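Local coordinates for protein Glucanase/chitosanase (Paenibacillus fukuinensis, PDB 4ZZ5) that probably hydrolyses chitosan and beta-glucans as a whole enzyme, this chain being its second CBM32 module, a beta-sandwich that binds chitosan, at residues A[13-18]-A[29-34]; A[65-70]-A[116-121]. All coordinates share one frame; numbering follows the deposited sequence.

Interaction 1. Residues A[13-18]-A[29-34]; sequences KATATS and KAVDGN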
ATOM      1  N   LYS A  13     -11.602  -3.967   1.157  1.00 12.32           N
ATOM      2  CA  LYS A  13     -11.889  -2.606   1.591  1.00 11.05           C
ATOM      3  C   LYS A  13     -11.788  -1.518   0.444  1.00 10.20           C
ATOM      4  O   LYS A  13     -11.079  -1.823  -0.536  1.00 12.71           O
ATOM      5  CB  LYS A  13     -10.865  -2.175   2.696  1.00 12.85           C
ATOM      6  CG  LYS A  13     -11.005  -2.986   3.963  1.00 13.90           C
ATOM      7  CD  LYS A  13     -12.287  -2.585   4.711  1.00 15.27           C
ATOM      8  CE  LYS A  13     -12.340  -3.042   6.187  1.00 20.79           C
ATOM      9  NZ  LYS A  13     -12.420  -4.440   6.060  1.00 24.19           N
ATOM     10  N   ALA A  14     -12.277  -0.356   0.580  1.00  9.47           N
ATOM     11  CA  ALA A  14     -12.133   0.682  -0.405  1.00 10.32           C
ATOM     12  C   ALA A  14     -10.665   1.143  -0.454  1.00  9.60           C
ATOM     13  O   ALA A  14     -10.016   1.260   0.641  1.00 10.17           O
ATOM     14  CB  ALA A  14     -13.061   1.871  -0.144  1.00 12.28           C
ATOM     15  N   THR A  15     -10.245   1.545  -1.606  1.00  7.98           N
ATOM     16  CA  THR A  15      -8.886   2.035  -1.861  1.00  7.55           C
ATOM     17  C   THR A  15      -8.871   3.254  -2.649  1.00  7.68           C
ATOM     18  O   THR A  15      -9.888   3.607  -3.319  1.00  9.68           O
ATOM     19  CB  THR A  15      -8.031   0.984  -2.561  1.00  8.86           C
ATOM     20  OG1 THR A  15      -8.524   0.749  -3.912  1.00 10.90           O
ATOM     21  CG2 THR A  15      -7.916  -0.258  -1.765  1.00  9.54           C
ATOM     22  N   ALA A  16      -7.777   3.996  -2.686  1.00  6.75           N
ATOM     23  CA  ALA A  16      -7.514   5.048  -3.607  1.00  6.70           C
ATOM     24  C   ALA A  16      -6.062   4.978  -4.010  1.00  6.35           C
ATOM     25  O   ALA A  16      -5.213   4.521  -3.180  1.00  6.61           O
ATOM     26  CB  ALA A  16      -7.810   6.399  -2.978  1.00  8.50           C
ATOM     27  N   THR A  17      -5.696   5.464  -5.168  1.00  5.79           N
ATOM     28  CA  THR A  17      -4.317   5.438  -5.637  1.00  5.86           C
ATOM     29  C   THR A  17      -3.928   6.734  -6.239  1.00  5.97           C
ATOM     30  O   THR A  17      -4.768   7.536  -6.749  1.00  7.11           O
ATOM     31  CB  THR A  17      -4.114   4.274  -6.649  1.00  6.94           C
ATOM     32  OG1 THR A  17      -4.932   4.443  -7.825  1.00  9.05           O
ATOM     33  CG2 THR A  17      -4.388   2.945  -6.047  1.00  6.73           C
ATOM     34  N   SER A  18      -2.633   7.000  -6.312  1.00  5.95           N
ATOM     35  CA  SER A  18      -2.169   8.165  -7.013  1.00  7.01           C
ATOM     36  C   SER A  18      -2.363   8.110  -8.516  1.00  7.58           C
ATOM     37  O   SER A  18      -2.744   9.116  -9.174  1.00  8.47           O
ATOM     38  CB  SER A  18      -0.675   8.335  -6.793  1.00  7.49           C
ATOM     39  OG  SER A  18       0.026   7.095  -7.039  1.00  7.47           O
ATOM     40  N   LYS A  29      -7.506  -4.053  -6.962  1.00  7.94           N
ATOM     41  CA  LYS A  29      -6.789  -5.313  -7.293  1.00  8.72           C
ATOM     42  C   LYS A  29      -5.728  -5.701  -6.267  1.00  8.08           C
ATOM     43  O   LYS A  29      -5.248  -6.816  -6.249  1.00  8.56           O
ATOM     44  CB  LYS A  29      -6.233  -5.255  -8.690  1.00  9.13           C
ATOM     45  CG  LYS A  29      -7.347  -4.998  -9.780  1.00 15.65           C
ATOM     46  CD  LYS A  29      -8.563  -5.854  -9.836  1.00 17.97           C
ATOM     47  CE  LYS A  29      -9.429  -5.325 -11.028  1.00 14.31           C
ATOM     48  NZ  LYS A  29     -10.232  -4.057 -11.008  1.00 13.89           N
ATOM     49  N   ALA A  30      -5.308  -4.730  -5.433  1.00  7.79           N
ATOM     50  CA  ALA A  30      -4.345  -5.016  -4.397  1.00  7.91           C
ATOM     51  C   ALA A  30      -4.986  -5.570  -3.121  1.00  8.48           C
ATOM     52  O   ALA A  30      -4.224  -5.954  -2.206  1.00  9.05           O
ATOM     53  CB  ALA A  30      -3.498  -3.806  -4.100  1.00  7.99           C
ATOM     54  N   VAL A  31      -6.296  -5.553  -3.002  1.00  8.43           N
ATOM     55  CA  VAL A  31      -6.958  -5.919  -1.761  1.00  9.74           C
ATOM     56  C   VAL A  31      -8.056  -6.940  -2.018  1.00 10.84           C
ATOM     57  O   VAL A  31      -9.011  -7.085  -1.225  1.00 11.35           O
ATOM     58  CB  VAL A  31      -7.506  -4.723  -0.952  1.00  8.88           C
ATOM     59  CG1 VAL A  31      -6.388  -3.810  -0.557  1.00  9.18           C
ATOM     60  CG2 VAL A  31      -8.558  -4.022  -1.730  1.00 10.35           C
ATOM     61  N   ASP A  32      -7.935  -7.710  -3.091  1.00 10.98           N
ATOM     62  CA  ASP A  32      -8.969  -8.694  -3.454  1.00 12.07           C
ATOM     63  C   ASP A  32      -8.564 -10.060  -3.007  1.00 11.90           C
ATOM     64  O   ASP A  32      -9.366 -11.059  -3.290  1.00 14.70           O
ATOM     65  CB  ASP A  32      -9.263  -8.691  -4.964  1.00 11.61           C
ATOM     66  CG  ASP A  32      -8.045  -8.911  -5.840  1.00 11.02           C
ATOM     67  OD1 ASP A  32      -6.969  -9.277  -5.404  1.00 10.73           O
ATOM     68  OD2 ASP A  32      -8.308  -8.778  -7.108  1.00 12.14           O
ATOM     69  N   GLY A  33      -7.461 -10.336  -2.426  1.00 12.30           N
ATOM     70  CA  GLY A  33      -7.055 -11.640  -2.012  1.00 15.69           C
ATOM     71  C   GLY A  33      -6.561 -12.503  -3.098  1.00 15.99           C
ATOM     72  O   GLY A  33      -6.345 -13.742  -2.873  1.00 21.25           O
ATOM     73  N   ASN A  34      -6.383 -11.981  -4.301  1.00 14.29           N
ATOM     74  CA  ASN A  34      -5.984 -12.774  -5.436  1.00 14.49           C
ATOM     75  C   ASN A  34      -4.575 -12.421  -5.810  1.00 13.61           C
ATOM     76  O   ASN A  34      -4.275 -11.227  -6.220  1.00 11.42           O
ATOM     77  CB  ASN A  34      -6.953 -12.480  -6.583  1.00 14.37           C
ATOM     78  CG  ASN A  34      -6.789 -13.395  -7.801  1.00 15.29           C
ATOM     79  OD1 ASN A  34      -5.725 -13.882  -8.093  1.00 16.53           O
ATOM     80  ND2 ASN A  34      -7.897 -13.570  -8.510  1.00 18.18           N
TER
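Val31 packs against Thr15 and the backbone of Lys13 at one edge of a CBM32 beta-sandwich, the F5/8 type C domain fold. Strand 15-17 is one of the two outermost strands of the five-stranded sheet, next to 48-54. Residues 29-34 form a loop that follows it and starts in a 3-10 segment. The tight part is small and apolar. The methyl groups of the two side chains meet tip to tip, with Thr15 CG2 3.8 Å from Val31 CG2. The other branch, Val31 CG1, lies 4.1 Å from Thr15 CG2, so the threonine methyl sits against both branches of the valine. Val31 CG2 also rests on the backbone, 3.6 Å from Lys13 O. With chi1 at -61°, Val31 CG1 is anti to the carbonyl carbon, which leaves CG2 between the backbone N and that carbon. No hydrogen bond crosses between the two segments, but Val31 makes a backbone bond to Asn12, just before residues 13-18.

The far side is looser. The methyl of Ala14 points away from the loop. The chain of Lys13 leads off, and its NZ bonds to Leu9 O. At the other end, Asp32, Gly33 and Asn34 lie beyond the contact and do not touch the strand. They are held by polar bonds instead. Gly33 N bonds to Glu133 OE1 and Ala30 makes a backbone bond to Phe134, so the loop is anchored on the second sheet. The Asp32 carboxylate closes an Asx turn: Asn34 N donates to Asp32 OD1 over 3.0 Å at 158°, approaching from above the carboxylate plane.

Interaction 2. Residues A[65-70]-A[116-121]; sequences LNWEDA and VRVYAT. With SO4 (sulfate ion), chain C.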
ATOM      1  N   LEU A  65       3.224  -6.940   2.028  1.00  7.65           N
ATOM      2  CA  LEU A  65       3.168  -6.528   0.624  1.00  8.55           C
ATOM      3  C   LEU A  65       3.576  -7.652  -0.265  1.00  8.37           C
ATOM      4  O   LEU A  65       4.611  -8.313   0.067  1.00 10.50           O
ATOM      5  CB  LEU A  65       4.069  -5.329   0.386  1.00  8.35           C
ATOM      6  CG  LEU A  65       3.748  -4.114   1.258  1.00  8.22           C
ATOM      7  CD1 LEU A  65       4.700  -2.959   0.900  1.00  8.12           C
ATOM      8  CD2 LEU A  65       2.265  -3.646   1.152  1.00  8.39           C
ATOM      9  N   ASN A  66       2.920  -7.883  -1.356  1.00  7.98           N
ATOM     10  CA  ASN A  66       3.356  -8.866  -2.355  1.00  9.23           C
ATOM     11  C   ASN A  66       3.588  -8.079  -3.641  1.00  8.80           C
ATOM     12  O   ASN A  66       2.615  -7.720  -4.342  1.00  8.15           O
ATOM     13  CB  ASN A  66       2.336  -9.966  -2.554  1.00 10.67           C
ATOM     14  CG  ASN A  66       2.736 -10.928  -3.657  1.00 10.75           C
ATOM     15  OD1 ASN A  66       3.723 -10.819  -4.251  1.00 13.78           O
ATOM     16  ND2 ASN A  66       1.835 -11.907  -3.936  1.00 17.82           N
ATOM     17  N   TRP A  67       4.841  -7.734  -3.902  1.00  8.98           N
ATOM     18  CA  TRP A  67       5.213  -6.913  -5.005  1.00  8.83           C
ATOM     19  C   TRP A  67       5.272  -7.627  -6.308  1.00  8.60           C
ATOM     20  O   TRP A  67       5.751  -8.784  -6.348  1.00 10.43           O
ATOM     21  CB  TRP A  67       6.543  -6.230  -4.836  1.00  9.40           C
ATOM     22  CG  TRP A  67       6.654  -5.262  -3.678  1.00  7.87           C
ATOM     23  CD1 TRP A  67       7.156  -5.498  -2.461  1.00  8.24           C
ATOM     24  CD2 TRP A  67       6.333  -3.847  -3.730  1.00  7.48           C
ATOM     25  NE1 TRP A  67       7.170  -4.315  -1.714  1.00  8.67           N
ATOM     26  CE2 TRP A  67       6.660  -3.315  -2.503  1.00  8.17           C
ATOM     27  CE3 TRP A  67       5.800  -3.028  -4.720  1.00  7.76           C
ATOM     28  CZ2 TRP A  67       6.449  -1.973  -2.185  1.00  8.14           C
ATOM     29  CZ3 TRP A  67       5.581  -1.739  -4.380  1.00  7.68           C
ATOM     30  CH2 TRP A  67       5.891  -1.215  -3.179  1.00  8.44           C
ATOM     31  N   GLU A  68       4.881  -7.020  -7.411  1.00  8.89           N
ATOM     32  CA  GLU A  68       5.213  -7.469  -8.777  1.00  8.98           C
ATOM     33  C   GLU A  68       6.648  -7.037  -9.008  1.00  9.42           C
ATOM     34  O   GLU A  68       7.355  -6.432  -8.220  1.00 10.02           O
ATOM     35  CB  GLU A  68       4.195  -6.867  -9.736  1.00  9.83           C
ATOM     36  CG  GLU A  68       4.243  -7.394 -11.155  1.00  9.67           C
ATOM     37  CD  GLU A  68       4.987  -6.492 -12.066  1.00 12.29           C
ATOM     38  OE1 GLU A  68       5.295  -5.316 -11.795  1.00 11.45           O
ATOM     39  OE2 GLU A  68       5.286  -7.040 -13.218  1.00 16.13           O
ATOM     40  N   ASP A  69       7.208  -7.422 -10.179  1.00 10.40           N
ATOM     41  CA  ASP A  69       8.586  -7.061 -10.507  1.00 11.17           C
ATOM     42  C   ASP A  69       8.902  -5.589 -10.437  1.00  9.42           C
ATOM     43  O   ASP A  69      10.028  -5.212 -10.107  1.00 10.31           O
ATOM     44  CB  ASP A  69       8.912  -7.591 -11.933  1.00 14.31           C
ATOM     45  CG  ASP A  69       9.316  -9.076 -11.980  1.00 20.45           C
ATOM     46  OD1 ASP A  69       9.767  -9.637 -10.999  1.00 21.61           O
ATOM     47  OD2 ASP A  69       9.300  -9.539 -13.159  1.00 25.58           O
ATOM     48  N   ALA A  70       7.885  -4.736 -10.711  1.00  9.15           N
ATOM     49  CA  ALA A  70       8.029  -3.295 -10.537  1.00  8.99           C
ATOM     50  C   ALA A  70       7.887  -2.965  -8.999  1.00  8.35           C
ATOM     51  O   ALA A  70       6.835  -2.399  -8.593  1.00  9.55           O
ATOM     52  CB  ALA A  70       7.088  -2.582 -11.427  1.00  9.43           C
ATOM     53  N   VAL A 116      -4.432   3.180   5.829  1.00  6.90           N
ATOM     54  CA  VAL A 116      -3.066   2.780   5.724  1.00  7.34           C
ATOM     55  C   VAL A 116      -2.626   3.057   4.319  1.00  6.43           C
ATOM     56  O   VAL A 116      -3.326   2.641   3.344  1.00  7.02           O
ATOM     57  CB  VAL A 116      -2.866   1.336   6.066  1.00  7.78           C
ATOM     58  CG1 VAL A 116      -1.385   0.976   6.164  1.00  8.31           C
ATOM     59  CG2 VAL A 116      -3.603   0.875   7.299  1.00 10.23           C
ATOM     60  N   ARG A 117      -1.461   3.649   4.103  1.00  5.96           N
ATOM     61  CA  ARG A 117      -0.923   4.052   2.773  1.00  6.38           C
ATOM     62  C   ARG A 117       0.452   3.411   2.597  1.00  5.66           C
ATOM     63  O   ARG A 117       1.290   3.410   3.538  1.00  6.44           O
ATOM     64  CB  ARG A 117      -0.841   5.556   2.665  1.00  7.12           C
ATOM     65  CG  ARG A 117      -0.460   6.072   1.278  1.00  7.22           C
ATOM     66  CD  ARG A 117      -0.764   7.523   1.061  1.00  8.23           C
ATOM     67  NE  ARG A 117       0.235   8.430   1.653  1.00  7.60           N
ATOM     68  CZ  ARG A 117       0.547   9.632   1.222  1.00  8.43           C
ATOM     69  NH1 ARG A 117      -0.130  10.171   0.208  1.00 10.66           N
ATOM     70  NH2 ARG A 117       1.493  10.337   1.816  1.00  9.05           N
ATOM     71  N   VAL A 118       0.696   2.873   1.408  1.00  5.38           N
ATOM     72  CA  VAL A 118       2.096   2.637   0.886  1.00  5.91           C
ATOM     73  C   VAL A 118       2.447   3.835   0.081  1.00  5.35           C
ATOM     74  O   VAL A 118       1.731   4.116  -0.907  1.00  5.71           O
ATOM     75  CB  VAL A 118       2.143   1.351   0.063  1.00  6.93           C
ATOM     76  CG1 VAL A 118       3.562   1.199  -0.555  1.00  8.20           C
ATOM     77  CG2 VAL A 118       1.799   0.121   0.890  1.00  8.96           C
ATOM     78  N   TYR A 119       3.497   4.525   0.460  1.00  5.30           N
ATOM     79  CA  TYR A 119       3.987   5.705  -0.255  1.00  6.01           C
ATOM     80  C   TYR A 119       5.359   5.343  -0.797  1.00  6.22           C
ATOM     81  O   TYR A 119       6.305   5.203  -0.039  1.00  6.69           O
ATOM     82  CB  TYR A 119       3.998   6.885   0.730  1.00  6.42           C
ATOM     83  CG  TYR A 119       4.344   8.175   0.077  1.00  6.84           C
ATOM     84  CD1 TYR A 119       3.433   8.933  -0.669  1.00  8.37           C
ATOM     85  CD2 TYR A 119       5.604   8.699   0.200  1.00 10.01           C
ATOM     86  CE1 TYR A 119       3.770  10.134  -1.281  1.00  9.06           C
ATOM     87  CE2 TYR A 119       5.928   9.908  -0.430  1.00 10.35           C
ATOM     88  CZ  TYR A 119       5.035  10.577  -1.157  1.00  9.55           C
ATOM     89  OH  TYR A 119       5.499  11.756  -1.731  1.00 11.51           O
ATOM     90  N   ALA A 120       5.415   5.120  -2.080  1.00  5.74           N
ATOM     91  CA  ALA A 120       6.569   4.534  -2.759  1.00  5.84           C
ATOM     92  C   ALA A 120       7.335   5.642  -3.472  1.00  5.89           C
ATOM     93  O   ALA A 120       6.807   6.451  -4.237  1.00  7.28           O
ATOM     94  CB  ALA A 120       6.108   3.519  -3.747  1.00  7.25           C
ATOM     95  N   THR A 121       8.634   5.669  -3.240  1.00  7.20           N
ATOM     96  CA  THR A 121       9.445   6.859  -3.669  1.00  7.83           C
ATOM     97  C   THR A 121      10.661   6.480  -4.470  1.00  9.32           C
ATOM     98  O   THR A 121      11.092   7.407  -5.239  1.00 11.69           O
ATOM     99  CB  THR A 121       9.884   7.681  -2.453  1.00  8.93           C
ATOM    100  OG1 THR A 121      10.590   6.896  -1.506  1.00  9.49           O
ATOM    101  CG2 THR A 121       8.671   8.289  -1.758  1.00 10.77           C
TER
HETATM  102  S   SO4 C 201       1.515  13.695  -0.112  1.00 18.59           S
HETATM  103  O1  SO4 C 201       0.530  12.756  -0.745  1.00 20.17           O
HETATM  104  O2  SO4 C 201       2.409  14.274  -1.149  1.00 26.08           O
HETATM  105  O3  SO4 C 201       0.620  14.737   0.499  1.00 27.50           O
HETATM  106  O4  SO4 C 201       2.389  12.993   0.881  1.00 20.13           O
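Leu65 and Val118 meet in the hydrophobic core between the two sheets of the sandwich. Leu65 sits on strand 57-67 and Val118 on strand 115-123. Their methyls touch tip to tip, with Leu65 CD2 3.8 Å from Val118 CG2. The other valine branch, CG1, is anti to the backbone N (chi1 175°) and approaches the indole obliquely, 4.3 Å from Trp67 CH2. Trp67 NE1 is satisfied by Asp104 OD2. This is the core packing of the jelly-roll beta-sandwich of the F5/8 type C domain. The neighbouring Arg117 leaves the strand on the other side and binds a sulfate ion, probably from the crystallisation liquor. The guanidinium grips it at its edge through two nearly straight bonds. Arg117 NH1 donates to sulfate O1 over 2.8 Å, and Arg117 NH2 to sulfate O4 over 3.0 Å. One guanidinium face carries Tyr119 CD1, 3.4 Å above the plane and offset toward the rim of the group. Arg117 also makes cation-pi contacts with Trp49 and Trp90. With an alanine here, both sulfate bonds would be gone, and Gln78 OE1 would probably be left without its NH2 partner. Beyond strand 57-67, Ala70 N donates to Glu68 OE1 over 2.9 Å.

From the N terminus, interaction 1 comes first. Residues 13-18 include an edge strand, and the ten residues that follow, with no strand among them, loop back to 29-34. Interaction 1 closes before interaction 2 opens, so they neither nest nor cross. The chain then builds strand 48-54 before it reaches 65-70. Interaction 2 spans 45 residues, including strands 75-80, 91-96 and 103-113, and ties the two sheets together. Interactions 1 and 2 have centres about 12 Å apart and nearest atoms about 7 Å apart, without touching. Strand 48-54 lies between 15-17 and 115-123 in the five-stranded sheet. Its Ile50 touches Thr17 and Ala30 of the segments of interaction 1 and Val118 of interaction 2.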